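Long-range contact in Ton_1535 (Thermococcus onnurineus, PDB 3ZPJ), which is of unknown function but folds as an all-helical alpha-solenoid that includes a left-handed helical turn: residues A[90-101]-A[120-129]. Sequence-based numbering, arbitrary orientation.
Sequences EEDAMDFFNRAI and LAYHLAIAGY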
ATOM      1  N   GLU A  90       3.763  20.974   7.076  1.00 56.73           N
ATOM      2  CA  GLU A  90       4.727  20.375   6.182  1.00 62.45           C
ATOM      3  C   GLU A  90       6.121  20.970   6.328  1.00 55.49           C
ATOM      4  O   GLU A  90       7.106  20.239   6.328  1.00 59.17           O
ATOM      5  CB  GLU A  90       4.237  20.491   4.742  1.00 75.62           C
ATOM      6  CG  GLU A  90       4.893  19.520   3.786  1.00 84.22           C
ATOM      7  CD  GLU A  90       4.368  19.672   2.376  1.00 95.20           C
ATOM      8  OE1 GLU A  90       3.563  20.601   2.139  1.00104.98           O
ATOM      9  OE2 GLU A  90       4.753  18.867   1.504  1.00 91.63           O
ATOM     10  N   GLU A  91       6.209  22.288   6.455  1.00 62.34           N
ATOM     11  CA  GLU A  91       7.508  22.939   6.612  1.00 64.46           C
ATOM     12  C   GLU A  91       8.174  22.468   7.893  1.00 61.34           C
ATOM     13  O   GLU A  91       9.383  22.238   7.934  1.00 68.85           O
ATOM     14  CB  GLU A  91       7.359  24.455   6.636  1.00 69.06           C
ATOM     15  CG  GLU A  91       8.676  25.224   6.761  1.00 73.97           C
ATOM     16  CD  GLU A  91       8.481  26.740   6.678  1.00 85.93           C
ATOM     17  OE1 GLU A  91       8.115  27.238   5.589  1.00 83.52           O
ATOM     18  OE2 GLU A  91       8.682  27.434   7.701  1.00 91.61           O
ATOM     19  N   ASP A  92       7.373  22.307   8.936  1.00 42.52           N
ATOM     20  CA  ASP A  92       7.901  21.876  10.212  1.00 49.07           C
ATOM     21  C   ASP A  92       8.286  20.410  10.181  1.00 52.05           C
ATOM     22  O   ASP A  92       9.293  20.020  10.763  1.00 51.28           O
ATOM     23  CB  ASP A  92       6.890  22.149  11.313  1.00 56.93           C
ATOM     24  CG  ASP A  92       6.512  23.615  11.393  1.00 68.59           C
ATOM     25  OD1 ASP A  92       7.282  24.395  11.995  1.00 75.00           O
ATOM     26  OD2 ASP A  92       5.455  23.986  10.840  1.00 73.65           O
ATOM     27  N   ALA A  93       7.487  19.600   9.494  1.00 55.87           N
ATOM     28  CA  ALA A  93       7.794  18.183   9.349  1.00 51.90           C
ATOM     29  C   ALA A  93       9.142  17.983   8.667  1.00 48.25           C
ATOM     30  O   ALA A  93       9.941  17.149   9.101  1.00 47.02           O
ATOM     31  CB  ALA A  93       6.695  17.461   8.572  1.00 45.12           C
ATOM     32  N   MET A  94       9.392  18.744   7.601  1.00 40.46           N
ATOM     33  CA  MET A  94      10.600  18.543   6.809  1.00 45.25           C
ATOM     34  C   MET A  94      11.782  19.086   7.584  1.00 45.16           C
ATOM     35  O   MET A  94      12.902  18.594   7.454  1.00 59.10           O
ATOM     36  CB  MET A  94      10.499  19.177   5.407  1.00 52.53           C
ATOM     37  CG  MET A  94       9.682  18.359   4.360  1.00 66.57           C
ATOM     38  SD  MET A  94      10.166  16.619   4.090  1.00 54.30           S
ATOM     39  CE  MET A  94       9.202  16.191   2.654  1.00 70.68           C
ATOM     40  N   ASP A  95      11.526  20.086   8.413  1.00 41.39           N
ATOM     41  CA  ASP A  95      12.548  20.558   9.340  1.00 52.05           C
ATOM     42  C   ASP A  95      12.962  19.400  10.253  1.00 46.92           C
ATOM     43  O   ASP A  95      14.148  19.099  10.386  1.00 45.33           O
ATOM     44  CB  ASP A  95      12.033  21.754  10.149  1.00 58.39           C
ATOM     45  CG  ASP A  95      13.023  22.234  11.215  1.00 61.04           C
ATOM     46  OD1 ASP A  95      14.190  21.782  11.245  1.00 63.32           O
ATOM     47  OD2 ASP A  95      12.628  23.096  12.027  1.00 63.05           O
ATOM     48  N   PHE A  96      11.992  18.729  10.862  1.00 37.10           N
ATOM     49  CA  PHE A  96      12.345  17.625  11.751  1.00 41.04           C
ATOM     50  C   PHE A  96      12.919  16.403  11.053  1.00 46.88           C
ATOM     51  O   PHE A  96      13.811  15.751  11.592  1.00 43.75           O
ATOM     52  CB  PHE A  96      11.218  17.283  12.726  1.00 34.35           C
ATOM     53  CG  PHE A  96      11.204  18.188  13.915  1.00 46.88           C
ATOM     54  CD1 PHE A  96      10.700  19.477  13.809  1.00 52.28           C
ATOM     55  CD2 PHE A  96      11.773  17.794  15.114  1.00 44.66           C
ATOM     56  CE1 PHE A  96      10.717  20.335  14.892  1.00 48.69           C
ATOM     57  CE2 PHE A  96      11.788  18.650  16.199  1.00 48.97           C
ATOM     58  CZ  PHE A  96      11.259  19.921  16.085  1.00 48.31           C
ATOM     59  N   PHE A  97      12.439  16.113   9.850  1.00 45.59           N
ATOM     60  CA  PHE A  97      13.063  15.071   9.051  1.00 39.88           C
ATOM     61  C   PHE A  97      14.548  15.370   8.785  1.00 42.12           C
ATOM     62  O   PHE A  97      15.395  14.486   8.870  1.00 44.15           O
ATOM     63  CB  PHE A  97      12.279  14.839   7.760  1.00 37.67           C
ATOM     64  CG  PHE A  97      11.044  14.004   7.959  1.00 42.21           C
ATOM     65  CD1 PHE A  97      11.138  12.746   8.547  1.00 39.79           C
ATOM     66  CD2 PHE A  97       9.791  14.483   7.601  1.00 44.07           C
ATOM     67  CE1 PHE A  97      10.007  11.963   8.750  1.00 45.99           C
ATOM     68  CE2 PHE A  97       8.654  13.706   7.806  1.00 48.96           C
ATOM     69  CZ  PHE A  97       8.765  12.440   8.382  1.00 47.03           C
ATOM     70  N   ASN A  98      14.863  16.626   8.500  1.00 38.02           N
ATOM     71  CA  ASN A  98      16.236  17.010   8.259  1.00 39.54           C
ATOM     72  C   ASN A  98      17.086  16.924   9.506  1.00 49.47           C
ATOM     73  O   ASN A  98      18.281  16.612   9.432  1.00 49.60           O
ATOM     74  CB  ASN A  98      16.302  18.408   7.662  1.00 47.11           C
ATOM     75  CG  ASN A  98      16.051  18.403   6.172  1.00 64.94           C
ATOM     76  OD1 ASN A  98      16.645  17.610   5.439  1.00 74.44           O
ATOM     77  ND2 ASN A  98      15.153  19.267   5.716  1.00 71.77           N
ATOM     78  N   ARG A  99      16.474  17.202  10.652  1.00 47.18           N
ATOM     79  CA  ARG A  99      17.171  17.024  11.909  1.00 46.22           C
ATOM     80  C   ARG A  99      17.470  15.538  12.086  1.00 40.18           C
ATOM     81  O   ARG A  99      18.583  15.164  12.449  1.00 45.55           O
ATOM     82  CB  ARG A  99      16.360  17.569  13.086  1.00 43.73           C
ATOM     83  CG  ARG A  99      16.175  19.084  13.064  1.00 44.55           C
ATOM     84  CD  ARG A  99      15.656  19.590  14.409  1.00 41.12           C
ATOM     85  NE  ARG A  99      14.915  20.838  14.274  1.00 45.08           N
ATOM     86  CZ  ARG A  99      14.570  21.619  15.294  1.00 54.99           C
ATOM     87  NH1 ARG A  99      14.910  21.287  16.538  1.00 51.46           N
ATOM     88  NH2 ARG A  99      13.889  22.736  15.064  1.00 55.58           N
ATOM     89  N   ALA A 100      16.480  14.699  11.796  1.00 39.53           N
ATOM     90  CA  ALA A 100      16.654  13.245  11.886  1.00 44.76           C
ATOM     91  C   ALA A 100      17.824  12.767  11.025  1.00 47.30           C
ATOM     92  O   ALA A 100      18.728  12.096  11.519  1.00 53.42           O
ATOM     93  CB  ALA A 100      15.360  12.511  11.517  1.00 45.51           C
ATOM     94  N   ILE A 101      17.814  13.146   9.751  1.00 47.04           N
ATOM     95  CA  ILE A 101      18.930  12.896   8.836  1.00 32.35           C
ATOM     96  C   ILE A 101      20.291  13.312   9.426  1.00 47.14           C
ATOM     97  O   ILE A 101      21.252  12.538   9.398  1.00 45.53           O
ATOM     98  CB  ILE A 101      18.744  13.680   7.505  1.00 41.02           C
ATOM     99  CG1 ILE A 101      17.592  13.092   6.680  1.00 43.77           C
ATOM    100  CG2 ILE A 101      20.051  13.720   6.705  1.00 44.10           C
ATOM    101  CD1 ILE A 101      17.787  11.677   6.332  1.00 37.54           C
ATOM    102  N   LEU A 120      13.485   6.080   9.893  1.00 30.43           N
ATOM    103  CA  LEU A 120      13.204   7.414   9.409  1.00 35.59           C
ATOM    104  C   LEU A 120      12.506   7.339   8.059  1.00 33.62           C
ATOM    105  O   LEU A 120      11.556   8.071   7.803  1.00 41.98           O
ATOM    106  CB  LEU A 120      14.519   8.166   9.311  1.00 31.21           C
ATOM    107  CG  LEU A 120      14.796   9.414   8.478  1.00 47.28           C
ATOM    108  CD1 LEU A 120      13.688  10.426   8.517  1.00 49.75           C
ATOM    109  CD2 LEU A 120      16.097  10.026   9.028  1.00 50.07           C
ATOM    110  N   ALA A 121      12.974   6.446   7.199  1.00 27.98           N
ATOM    111  CA  ALA A 121      12.290   6.210   5.937  1.00 29.30           C
ATOM    112  C   ALA A 121      10.854   5.742   6.191  1.00 35.56           C
ATOM    113  O   ALA A 121       9.925   6.130   5.484  1.00 38.62           O
ATOM    114  CB  ALA A 121      13.037   5.183   5.118  1.00 26.95           C
ATOM    115  N   TYR A 122      10.672   4.894   7.198  1.00 36.23           N
ATOM    116  CA  TYR A 122       9.338   4.398   7.492  1.00 32.74           C
ATOM    117  C   TYR A 122       8.456   5.557   7.920  1.00 36.46           C
ATOM    118  O   TYR A 122       7.291   5.635   7.496  1.00 32.13           O
ATOM    119  CB  TYR A 122       9.364   3.311   8.564  1.00 36.19           C
ATOM    120  CG  TYR A 122       8.000   3.003   9.137  1.00 40.15           C
ATOM    121  CD1 TYR A 122       7.112   2.189   8.449  1.00 42.53           C
ATOM    122  CD2 TYR A 122       7.594   3.533  10.358  1.00 29.36           C
ATOM    123  CE1 TYR A 122       5.865   1.906   8.953  1.00 34.68           C
ATOM    124  CE2 TYR A 122       6.337   3.268  10.862  1.00 32.78           C
ATOM    125  CZ  TYR A 122       5.483   2.439  10.159  1.00 37.76           C
ATOM    126  OH  TYR A 122       4.234   2.147  10.659  1.00 44.42           O
ATOM    127  N   HIS A 123       9.016   6.473   8.726  1.00 28.51           N
ATOM    128  CA  HIS A 123       8.251   7.653   9.146  1.00 29.28           C
ATOM    129  C   HIS A 123       7.928   8.601   7.994  1.00 32.36           C
ATOM    130  O   HIS A 123       6.824   9.157   7.929  1.00 29.96           O
ATOM    131  CB  HIS A 123       8.880   8.352  10.347  1.00 30.81           C
ATOM    132  CG  HIS A 123       8.727   7.567  11.608  1.00 35.28           C
ATOM    133  ND1 HIS A 123       7.571   7.592  12.359  1.00 34.11           N
ATOM    134  CD2 HIS A 123       9.552   6.686  12.218  1.00 41.71           C
ATOM    135  CE1 HIS A 123       7.702   6.773  13.386  1.00 37.82           C
ATOM    136  NE2 HIS A 123       8.892   6.211  13.326  1.00 40.58           N
ATOM    137  N   LEU A 124       8.858   8.731   7.055  1.00 31.36           N
ATOM    138  CA  LEU A 124       8.595   9.511   5.860  1.00 30.91           C
ATOM    139  C   LEU A 124       7.400   8.941   5.086  1.00 31.11           C
ATOM    140  O   LEU A 124       6.606   9.687   4.514  1.00 35.49           O
ATOM    141  CB  LEU A 124       9.831   9.543   4.969  1.00 26.49           C
ATOM    142  CG  LEU A 124      10.904  10.557   5.363  1.00 36.71           C
ATOM    143  CD1 LEU A 124      12.182  10.235   4.611  1.00 25.84           C
ATOM    144  CD2 LEU A 124      10.426  11.994   5.055  1.00 31.73           C
ATOM    145  N   ALA A 125       7.273   7.622   5.073  1.00 32.03           N
ATOM    146  CA  ALA A 125       6.150   6.987   4.369  1.00 32.78           C
ATOM    147  C   ALA A 125       4.844   7.204   5.107  1.00 33.65           C
ATOM    148  O   ALA A 125       3.846   7.555   4.493  1.00 43.74           O
ATOM    149  CB  ALA A 125       6.395   5.504   4.158  1.00 29.54           C
ATOM    150  N   ILE A 126       4.855   6.993   6.420  1.00 44.26           N
ATOM    151  CA  ILE A 126       3.700   7.295   7.275  1.00 39.36           C
ATOM    152  C   ILE A 126       3.256   8.743   7.075  1.00 42.47           C
ATOM    153  O   ILE A 126       2.065   9.046   7.073  1.00 49.04           O
ATOM    154  CB  ILE A 126       4.032   7.094   8.778  1.00 47.41           C
ATOM    155  CG1 ILE A 126       4.305   5.631   9.098  1.00 44.91           C
ATOM    156  CG2 ILE A 126       2.917   7.588   9.649  1.00 54.54           C
ATOM    157  CD1 ILE A 126       3.487   4.672   8.322  1.00 46.81           C
ATOM    158  N   ALA A 127       4.226   9.630   6.885  1.00 43.73           N
ATOM    159  CA  ALA A 127       3.979  11.068   6.710  1.00 34.21           C
ATOM    160  C   ALA A 127       3.299  11.404   5.387  1.00 38.84           C
ATOM    161  O   ALA A 127       2.874  12.535   5.171  1.00 47.17           O
ATOM    162  CB  ALA A 127       5.297  11.814   6.799  1.00 39.39           C
ATOM    163  N   GLY A 128       3.215  10.427   4.490  1.00 42.98           N
ATOM    164  CA  GLY A 128       2.678  10.683   3.170  1.00 39.23           C
ATOM    165  C   GLY A 128       3.709  11.205   2.183  1.00 36.24           C
ATOM    166  O   GLY A 128       3.369  11.933   1.262  1.00 40.10           O
ATOM    167  N   TYR A 129       4.968  10.820   2.359  1.00 40.95           N
ATOM    168  CA  TYR A 129       6.042  11.259   1.467  1.00 42.42           C
ATOM    169  C   TYR A 129       6.730  10.041   0.874  1.00 42.37           C
ATOM    170  O   TYR A 129       7.883   9.758   1.180  1.00 40.96           O
ATOM    171  CB  TYR A 129       7.074  12.092   2.227  1.00 36.81           C
ATOM    172  CG  TYR A 129       6.510  13.267   2.989  1.00 46.00           C
ATOM    173  CD1 TYR A 129       5.422  13.970   2.507  1.00 47.78           C
ATOM    174  CD2 TYR A 129       7.083  13.685   4.186  1.00 50.81           C
ATOM    175  CE1 TYR A 129       4.914  15.052   3.187  1.00 51.19           C
ATOM    176  CE2 TYR A 129       6.583  14.767   4.873  1.00 56.56           C
ATOM    177  CZ  TYR A 129       5.495  15.451   4.367  1.00 55.78           C
ATOM    178  OH  TYR A 129       4.982  16.539   5.037  1.00 51.86           O
TER
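Leu-124 sets its CD2 methyl over the centre of one face of the Phe-97 ring, a CH-pi contact 3.4 Å from the centroid and 4° off the normal, while Leu-120 CD1 and Ala-127 CB meet the edge of that ring. The Tyr-129 ring carries Met-94 CE on one face, 3.8 Å from its centroid, and Ala-127 O on the opposite one; Phe-97 CE2 and Leu-124 CD2 lie at its edge. These rings pack between two neighbouring helices of the alpha-solenoid; the axes of segments 90-101 and 120-126 approach to 11.1 Å, nearly antiparallel at 169°. Such a spacing suits a large flat side chain, and Phe-97 reaches across with CG anti to its carbonyl carbon (chi1 -79°); Ala-81 of helix 70-86 also packs on it. With Phe-97 cut back to an alanine, Leu-124 CD2 would probably lose the face it covers, and Tyr-129 an edge partner. Small Ala-100 admits branched Leu-120, whose CD2 also touches Ile-101 CD1. Gly-128 takes the positive phi of a Schellman motif, where a side chain would jam against Ala-127 O, and the chain then brings Tyr-129 toward helix 90-104. Met-94, bent at its second torsion, makes an oblique Met-aromatic contact, SD lying 4.1 Å from Tyr-129 CE2.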